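Local coordinates for surface protein VspA (Borrelia turicatae, PDB 1YJG) that is probably one of the antigenically variable outer-membrane lipoproteins that this relapsing-fever spirochete switches among to evade host immunity, represented here by its helical core, at residues A[23-27]-A[53-58]; A[47-51]-A[113-117]; A[99-103]-A[125-129]. All blocks are in the same frame, centred on the assembly; numbering follows the deposited sequence.

From the N terminus, helix 2-28 runs to residues 23-27, the small hairpin 33-36/39-42 follows, and contact 1 closes the loop around it by laying helix 48-69 back against helix 2-28. Before that partner is reached the chain has passed 47-51, so contact 2, joining this earlier turn to helix 110-117 across 61 residues, crosses contact 1. Contact 3 starts at 99-103 and ends at 125-129, straddling 113-117; it therefore crosses contact 2 and stands in series with contact 1. Ile117 and Leu50 join contacts 1 and 2 physically, and Thr115 joins contacts 2 and 3, giving a continuous tie from the long helices to the short helices 100-103 and 110-117 at one end of the bundle.

Contact 1: residues A[23-27]-A[53-58]; sequences SIDEL and GAYSVI
Ile24 and Leu27 of helix 2-28 meet Ala54, Val57 and Ile58 of helix 48-69 in a predominantly apolar, antiparallel helix-helix contact within the bundle. The short axes run at 175° to each other and come no closer than 10.3 Å. Ile24 does most of the touching. With CG1 set beside its own backbone N (chi1 -50°), its chain reaches across to the facing helix, where CD1 lies 3.6 Å from Val57 CG1, the two side chains running antiparallel alongside one another. Nearer its root the same isoleucine crosses Ile58 at a slant, Ile58 CD1 resting 3.7 Å from Ile24 CG1. One turn further on, Leu27 presses a single methyl onto the opposite backbone, CD1 standing 3.7 Å from Ala54 CA; Ala54, with only a methyl, leaves its backbone open to this approach. Ser23 OG, 3.8 Å from Val57 CG1, already spends its hydroxyl on Leu20 O within its own helix and meets the valine purely by packing. Leu132 and Leu135 of helix 129-155 touch Ile24 and Ile58, while Ser56 OG bonds Glu26 O of the second subunit. The two helices are held here by close van der Waals packing of buried aliphatic side chains, with no hydrogen bond between the segments.

Contact 2: residues A[47-51]-A[113-117]; sequences NAKLI and AKTAI
Asn47 and Ala113 bring the two backbones nearest to each other, CA to CA 6.4 Å, where the start of helix 48-69 faces helix 110-117. Their side chains meet at once: Asn47 CB lies 3.8 Å from Ala113 CB, and the same methyl sits over the flat face of the carboxamide, 4.0 Å from Asn47 CG. Although buried, both ends of that amide are hydrogen-bonded. Asn47 ND2 bonds Asp110 OD1 and Val108 O, Asn47 OD1 accepts from Gly32 N, and partners from two parts of the chain, Gly32 on one hand and Val108 with Asp110 on the other, fix its rotation. The Asn47 carbonyl also receives Leu50 N and Ile51 N, so one residue opens the helix on its backbone side and gathers loops with its side chain.

Beyond it the contact turns purely apolar and centres on Ile51, which divides its branches between partners. CD1 enters between two methyls, 3.7 Å from Ala113 CB and 3.8 Å from Ile117 CD1, while the other branch points CG2 at Ala116 CB, 4.1 Å away. Ile117 comes across it at a slant, CD1 to CD1, on an extended outer chain (chi2 177°), which carries CD1 well out from its backbone and also up to Leu50 CG at a looser 4.4 Å.

Around this core the bundle closes in. Ile117 packs on Ile24 of helix 2-28 and on Ala54 of helix 48-69, and so touches both long helices, while Leu27 packs on Leu50. From the second subunit, Ile35 in strand 33-36 reaches Ile51, and Asp43 forms a salt bridge with Lys49, placing the start of helix 48-69 at the dimer interface.

Contact 3: residues A[99-103]-A[125-129]; sequences KTADL and KDKGA
Lys127 lies against Lys99, Asp102 and Leu103 with its hydrocarbon chain, and this is where the contact is packed; the charged end of Lys99 makes its looser side. Lys99 CD lies 4.0 Å from Lys127 CG, the two chains crossing at about a right angle. Midway along Lys127, CD is 3.8 Å from Asp102 CB, again with the side chains roughly perpendicular. Leu103 closes the inner flank, its CD1 placed 3.7 Å from Lys127 O and its CD2 a more relaxed 4.2 Å from Lys127 CD; behind it stands Ala116 of helix 110-117. The ammonium group at the far end is drawn away from residues 99-103. A turn at the last carbon bond (chi4 71°) accompanies its course to Thr115 OG1, which it hydrogen-bonds, and to Asp112, with which it forms a salt bridge. A methylene stem is thus buried while its charge is paid for elsewhere, and Asp126 OD1 adds only a long salt bridge to it at 3.7 Å.

Both segments are junctions at one end of the helical bundle. Lys99 leaves helix 76-98 and at once stands at the N-cap position of helix 100-103, its carbonyl accepting from Asp102 N and Leu103 N. Gly128, with a positive phi of 121°, takes the corresponding place before helix 129-155, so the contact joins a helix-helix junction to the loop that leads into helix 129-155.

The looseness is confined to the ammonium end of Lys99. The chain bends at its second torsion (chi2 -75°), and CE still packs on Asp126 O at 3.6 Å. Beyond it NZ remains 4.1 Å from Asp126 OD2, too far for a salt bridge, where opposite charges probably attract only diffusely. Further round, Thr100 OG1 hydrogen-bonds Ile35 O of the second subunit.

Contact 1: residues A[23-27]-A[53-58]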
loop_
_atom_site.group_PDB
_atom_site.type_symbol
_atom_site.label_atom_id
_atom_site.label_comp_id
_atom_site.label_asym_id
_atom_site.label_seq_id
_atom_site.Cartn_x
_atom_site.Cartn_y
_atom_site.Cartn_z
ATOM N N SER A 23 4.445 -0.298 2.119
ATOM C CA SER A 23 3.236 0.187 2.792
ATOM C C SER A 23 3.095 -0.466 4.148
ATOM O O SER A 23 2.472 0.101 5.035
ATOM C CB SER A 23 1.964 -0.018 1.938
ATOM O OG SER A 23 1.377 -1.309 2.065
ATOM N N ILE A 24 3.674 -1.657 4.305
ATOM C CA ILE A 24 3.628 -2.370 5.581
ATOM C C ILE A 24 4.387 -1.544 6.654
ATOM O O ILE A 24 4.077 -1.647 7.829
ATOM C CB ILE A 24 4.195 -3.806 5.463
ATOM C CG1 ILE A 24 3.566 -4.576 4.288
ATOM C CG2 ILE A 24 3.985 -4.567 6.773
ATOM C CD1 ILE A 24 2.041 -4.642 4.285
ATOM N N ASP A 25 5.386 -0.748 6.249
ATOM C CA ASP A 25 6.127 0.107 7.194
ATOM C C ASP A 25 5.176 1.202 7.713
ATOM O O ASP A 25 5.328 1.679 8.830
ATOM C CB ASP A 25 7.333 0.796 6.552
ATOM C CG ASP A 25 8.360 -0.172 6.006
ATOM O OD1 ASP A 25 8.412 -1.338 6.464
ATOM O OD2 ASP A 25 9.149 0.162 5.089
ATOM N N GLU A 26 4.223 1.625 6.873
ATOM C CA GLU A 26 3.249 2.649 7.271
ATOM C C GLU A 26 2.221 2.052 8.248
ATOM O O GLU A 26 1.686 2.770 9.084
ATOM C CB GLU A 26 2.544 3.289 6.063
ATOM C CG GLU A 26 3.460 3.880 4.978
ATOM C CD GLU A 26 4.426 4.960 5.458
ATOM O OE1 GLU A 26 5.343 5.300 4.682
ATOM O OE2 GLU A 26 4.277 5.494 6.582
ATOM N N LEU A 27 1.954 0.751 8.133
ATOM C CA LEU A 27 1.014 0.056 9.009
ATOM C C LEU A 27 1.648 -0.171 10.374
ATOM O O LEU A 27 0.952 -0.163 11.406
ATOM C CB LEU A 27 0.603 -1.294 8.412
ATOM C CG LEU A 27 -0.159 -1.269 7.086
ATOM C CD1 LEU A 27 -0.480 -2.691 6.660
ATOM C CD2 LEU A 27 -1.443 -0.431 7.165
ATOM N N GLY A 53 -4.745 -6.744 8.344
ATOM C CA GLY A 53 -4.632 -5.826 7.222
ATOM C C GLY A 53 -3.332 -6.039 6.463
ATOM O O GLY A 53 -3.321 -6.105 5.234
ATOM N N ALA A 54 -2.240 -6.142 7.209
ATOM C CA ALA A 54 -0.909 -6.376 6.653
ATOM C C ALA A 54 -0.919 -7.709 5.925
ATOM O O ALA A 54 -0.401 -7.830 4.822
ATOM C CB ALA A 54 0.125 -6.409 7.756
ATOM N N TYR A 55 -1.533 -8.707 6.552
ATOM C CA TYR A 55 -1.640 -10.032 5.969
ATOM C C TYR A 55 -2.358 -9.954 4.611
ATOM O O TYR A 55 -1.950 -10.619 3.672
ATOM C CB TYR A 55 -2.398 -10.969 6.916
ATOM C CG TYR A 55 -2.469 -12.386 6.422
ATOM C CD1 TYR A 55 -1.534 -13.325 6.821
ATOM C CD2 TYR A 55 -3.459 -12.783 5.531
ATOM C CE1 TYR A 55 -1.584 -14.620 6.354
ATOM C CE2 TYR A 55 -3.521 -14.086 5.063
ATOM C CZ TYR A 55 -2.579 -14.996 5.474
ATOM O OH TYR A 55 -2.627 -16.284 5.012
ATOM N N SER A 56 -3.421 -9.147 4.527
ATOM C CA SER A 56 -4.210 -8.989 3.292
ATOM C C SER A 56 -3.419 -8.272 2.186
ATOM O O SER A 56 -3.552 -8.600 1.007
ATOM C CB SER A 56 -5.527 -8.253 3.582
ATOM O OG SER A 56 -6.359 -8.218 2.435
ATOM N N VAL A 57 -2.606 -7.295 2.574
ATOM C CA VAL A 57 -1.781 -6.559 1.631
ATOM C C VAL A 57 -0.719 -7.520 1.076
ATOM O O VAL A 57 -0.473 -7.522 -0.108
ATOM C CB VAL A 57 -1.107 -5.327 2.289
ATOM C CG1 VAL A 57 -0.026 -4.749 1.390
ATOM C CG2 VAL A 57 -2.147 -4.258 2.609
ATOM N N ILE A 58 -0.107 -8.340 1.929
ATOM C CA ILE A 58 0.918 -9.281 1.462
ATOM C C ILE A 58 0.293 -10.392 0.623
ATOM O O ILE A 58 0.973 -10.958 -0.217
ATOM C CB ILE A 58 1.797 -9.827 2.624
ATOM C CG1 ILE A 58 2.524 -8.680 3.322
ATOM C CG2 ILE A 58 2.842 -10.816 2.108
ATOM C CD1 ILE A 58 3.307 -7.768 2.403
#

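Contact 2: residues A[47-51]-A[113-117]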
loop_
_atom_site.group_PDB
_atom_site.type_symbol
_atom_site.label_atom_id
_atom_site.label_comp_id
_atom_site.label_asym_id
_atom_site.label_seq_id
_atom_site.Cartn_x
_atom_site.Cartn_y
_atom_site.Cartn_z
ATOM N N ASN A 47 -3.878 -5.099 18.647
ATOM C CA ASN A 47 -3.407 -4.964 17.262
ATOM C C ASN A 47 -3.787 -6.048 16.256
ATOM O O ASN A 47 -3.471 -5.911 15.077
ATOM C CB ASN A 47 -1.878 -4.840 17.268
ATOM C CG ASN A 47 -1.400 -3.611 17.987
ATOM O OD1 ASN A 47 -1.579 -2.499 17.500
ATOM N ND2 ASN A 47 -0.791 -3.796 19.151
ATOM N N ALA A 48 -4.468 -7.109 16.684
ATOM C CA ALA A 48 -4.842 -8.190 15.757
ATOM C C ALA A 48 -5.345 -7.774 14.362
ATOM O O ALA A 48 -4.814 -8.239 13.355
ATOM C CB ALA A 48 -5.856 -9.121 16.402
ATOM N N LYS A 49 -6.362 -6.914 14.309
ATOM C CA LYS A 49 -6.946 -6.472 13.025
ATOM C C LYS A 49 -5.989 -5.715 12.111
ATOM O O LYS A 49 -6.175 -5.712 10.895
ATOM C CB LYS A 49 -8.234 -5.668 13.247
ATOM C CG LYS A 49 -9.514 -6.486 13.043
ATOM C CD LYS A 49 -9.554 -7.686 13.980
ATOM C CE LYS A 49 -10.904 -8.383 13.993
ATOM N NZ LYS A 49 -11.260 -8.772 15.391
ATOM N N LEU A 50 -5.008 -5.038 12.703
ATOM C CA LEU A 50 -4.011 -4.299 11.937
ATOM C C LEU A 50 -3.099 -5.345 11.276
ATOM O O LEU A 50 -2.727 -5.197 10.110
ATOM C CB LEU A 50 -3.218 -3.340 12.834
ATOM C CG LEU A 50 -2.010 -2.638 12.214
ATOM C CD1 LEU A 50 -2.426 -1.770 11.018
ATOM C CD2 LEU A 50 -1.263 -1.821 13.263
ATOM N N ILE A 51 -2.761 -6.408 12.013
ATOM C CA ILE A 51 -1.922 -7.461 11.453
ATOM C C ILE A 51 -2.723 -8.155 10.338
ATOM O O ILE A 51 -2.146 -8.580 9.344
ATOM C CB ILE A 51 -1.458 -8.496 12.493
ATOM C CG1 ILE A 51 -0.948 -7.833 13.777
ATOM C CG2 ILE A 51 -0.355 -9.399 11.898
ATOM C CD1 ILE A 51 0.046 -6.707 13.574
ATOM N N ALA A 113 3.096 -7.480 17.880
ATOM C CA ALA A 113 2.662 -6.989 16.579
ATOM C C ALA A 113 3.929 -6.645 15.796
ATOM O O ALA A 113 3.998 -6.867 14.606
ATOM C CB ALA A 113 1.776 -5.777 16.713
ATOM N N LYS A 114 4.939 -6.139 16.495
ATOM C CA LYS A 114 6.202 -5.769 15.881
ATOM C C LYS A 114 6.971 -6.987 15.365
ATOM O O LYS A 114 7.648 -6.895 14.338
ATOM C CB LYS A 114 7.038 -4.938 16.847
ATOM C CG LYS A 114 6.491 -3.535 17.012
ATOM C CD LYS A 114 7.128 -2.815 18.182
ATOM C CE LYS A 114 6.798 -1.322 18.137
ATOM N NZ LYS A 114 6.392 -0.782 19.453
ATOM N N THR A 115 6.863 -8.127 16.054
ATOM C CA THR A 115 7.554 -9.343 15.604
ATOM C C THR A 115 6.936 -9.850 14.302
ATOM O O THR A 115 7.485 -10.735 13.652
ATOM C CB THR A 115 7.519 -10.485 16.640
ATOM O OG1 THR A 115 6.181 -10.986 16.781
ATOM C CG2 THR A 115 7.942 -10.000 18.044
ATOM N N ALA A 116 5.780 -9.310 13.935
ATOM C CA ALA A 116 5.123 -9.713 12.706
ATOM C C ALA A 116 5.333 -8.756 11.538
ATOM O O ALA A 116 5.739 -9.203 10.468
ATOM C CB ALA A 116 3.621 -9.929 12.941
ATOM N N ILE A 117 5.099 -7.453 11.748
ATOM C CA ILE A 117 5.211 -6.441 10.674
ATOM C C ILE A 117 6.114 -5.211 10.836
ATOM O O ILE A 117 6.002 -4.270 10.033
ATOM C CB ILE A 117 3.777 -5.914 10.363
ATOM C CG1 ILE A 117 3.274 -4.973 11.476
ATOM C CG2 ILE A 117 2.800 -7.070 10.198
ATOM C CD1 ILE A 117 1.902 -4.357 11.203
#

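Contact 3: residues A[99-103]-A[125-129]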
loop_
_atom_site.group_PDB
_atom_site.type_symbol
_atom_site.label_atom_id
_atom_site.label_comp_id
_atom_site.label_asym_id
_atom_site.label_seq_id
_atom_site.Cartn_x
_atom_site.Cartn_y
_atom_site.Cartn_z
ATOM N N LYS A 99 1.375 -18.722 13.326
ATOM C CA LYS A 99 1.412 -17.938 14.560
ATOM C C LYS A 99 0.031 -17.348 14.877
ATOM O O LYS A 99 -0.072 -16.335 15.553
ATOM C CB LYS A 99 2.467 -16.829 14.459
ATOM C CG LYS A 99 3.899 -17.346 14.353
ATOM C CD LYS A 99 4.420 -17.854 15.699
ATOM C CE LYS A 99 5.743 -18.602 15.564
ATOM N NZ LYS A 99 6.277 -18.928 16.913
ATOM N N THR A 100 -1.026 -18.006 14.405
ATOM C CA THR A 100 -2.403 -17.553 14.636
ATOM C C THR A 100 -2.774 -17.370 16.108
ATOM O O THR A 100 -3.545 -16.474 16.437
ATOM C CB THR A 100 -3.440 -18.504 13.945
ATOM O OG1 THR A 100 -4.769 -18.088 14.275
ATOM C CG2 THR A 100 -3.383 -19.941 14.484
ATOM N N ALA A 101 -2.235 -18.217 16.986
ATOM C CA ALA A 101 -2.520 -18.130 18.421
ATOM C C ALA A 101 -2.040 -16.810 19.015
ATOM O O ALA A 101 -2.662 -16.283 19.934
ATOM C CB ALA A 101 -1.886 -19.309 19.172
ATOM N N ASP A 102 -0.949 -16.274 18.469
ATOM C CA ASP A 102 -0.363 -15.015 18.939
ATOM C C ASP A 102 -0.826 -13.770 18.185
ATOM O O ASP A 102 -0.888 -12.683 18.768
ATOM C CB ASP A 102 1.164 -15.073 18.801
ATOM C CG ASP A 102 1.779 -16.245 19.527
ATOM O OD1 ASP A 102 2.262 -17.175 18.851
ATOM O OD2 ASP A 102 1.847 -16.310 20.769
ATOM N N LEU A 103 -1.138 -13.936 16.903
ATOM C CA LEU A 103 -1.557 -12.834 16.035
ATOM C C LEU A 103 -3.050 -12.644 15.822
ATOM O O LEU A 103 -3.469 -11.572 15.398
ATOM C CB LEU A 103 -0.891 -12.995 14.657
ATOM C CG LEU A 103 0.636 -13.045 14.649
ATOM C CD1 LEU A 103 1.186 -13.237 13.222
ATOM C CD2 LEU A 103 1.209 -11.786 15.273
ATOM N N LYS A 125 11.886 -11.011 15.675
ATOM C CA LYS A 125 11.201 -10.948 14.370
ATOM C C LYS A 125 10.708 -12.344 14.053
ATOM O O LYS A 125 10.696 -12.760 12.895
ATOM C CB LYS A 125 12.189 -10.526 13.272
ATOM C CG LYS A 125 13.169 -9.394 13.630
ATOM C CD LYS A 125 12.728 -8.069 13.020
ATOM C CE LYS A 125 13.373 -6.859 13.694
ATOM N NZ LYS A 125 12.438 -5.709 13.726
ATOM N N ASP A 126 10.257 -13.045 15.090
ATOM C CA ASP A 126 9.801 -14.432 14.979
ATOM C C ASP A 126 8.359 -14.744 14.580
ATOM O O ASP A 126 7.994 -15.915 14.549
ATOM C CB ASP A 126 10.151 -15.173 16.280
ATOM C CG ASP A 126 9.219 -14.829 17.414
ATOM O OD1 ASP A 126 9.126 -13.640 17.782
ATOM O OD2 ASP A 126 8.529 -15.689 17.985
ATOM N N LYS A 127 7.553 -13.733 14.266
ATOM C CA LYS A 127 6.159 -13.952 13.854
ATOM C C LYS A 127 5.846 -13.332 12.471
ATOM O O LYS A 127 4.727 -12.883 12.217
ATOM C CB LYS A 127 5.182 -13.442 14.918
ATOM C CG LYS A 127 5.441 -14.002 16.324
ATOM C CD LYS A 127 4.359 -13.582 17.328
ATOM C CE LYS A 127 4.866 -13.648 18.765
ATOM N NZ LYS A 127 5.855 -12.572 19.078
ATOM N N GLY A 128 6.846 -13.303 11.589
ATOM C CA GLY A 128 6.698 -12.767 10.243
ATOM C C GLY A 128 7.601 -11.613 9.840
ATOM O O GLY A 128 7.845 -11.421 8.664
ATOM N N ALA A 129 8.105 -10.839 10.792
ATOM C CA ALA A 129 8.967 -9.696 10.460
ATOM C C ALA A 129 10.269 -10.093 9.727
ATOM O O ALA A 129 10.725 -9.370 8.842
ATOM C CB ALA A 129 9.240 -8.847 11.693
#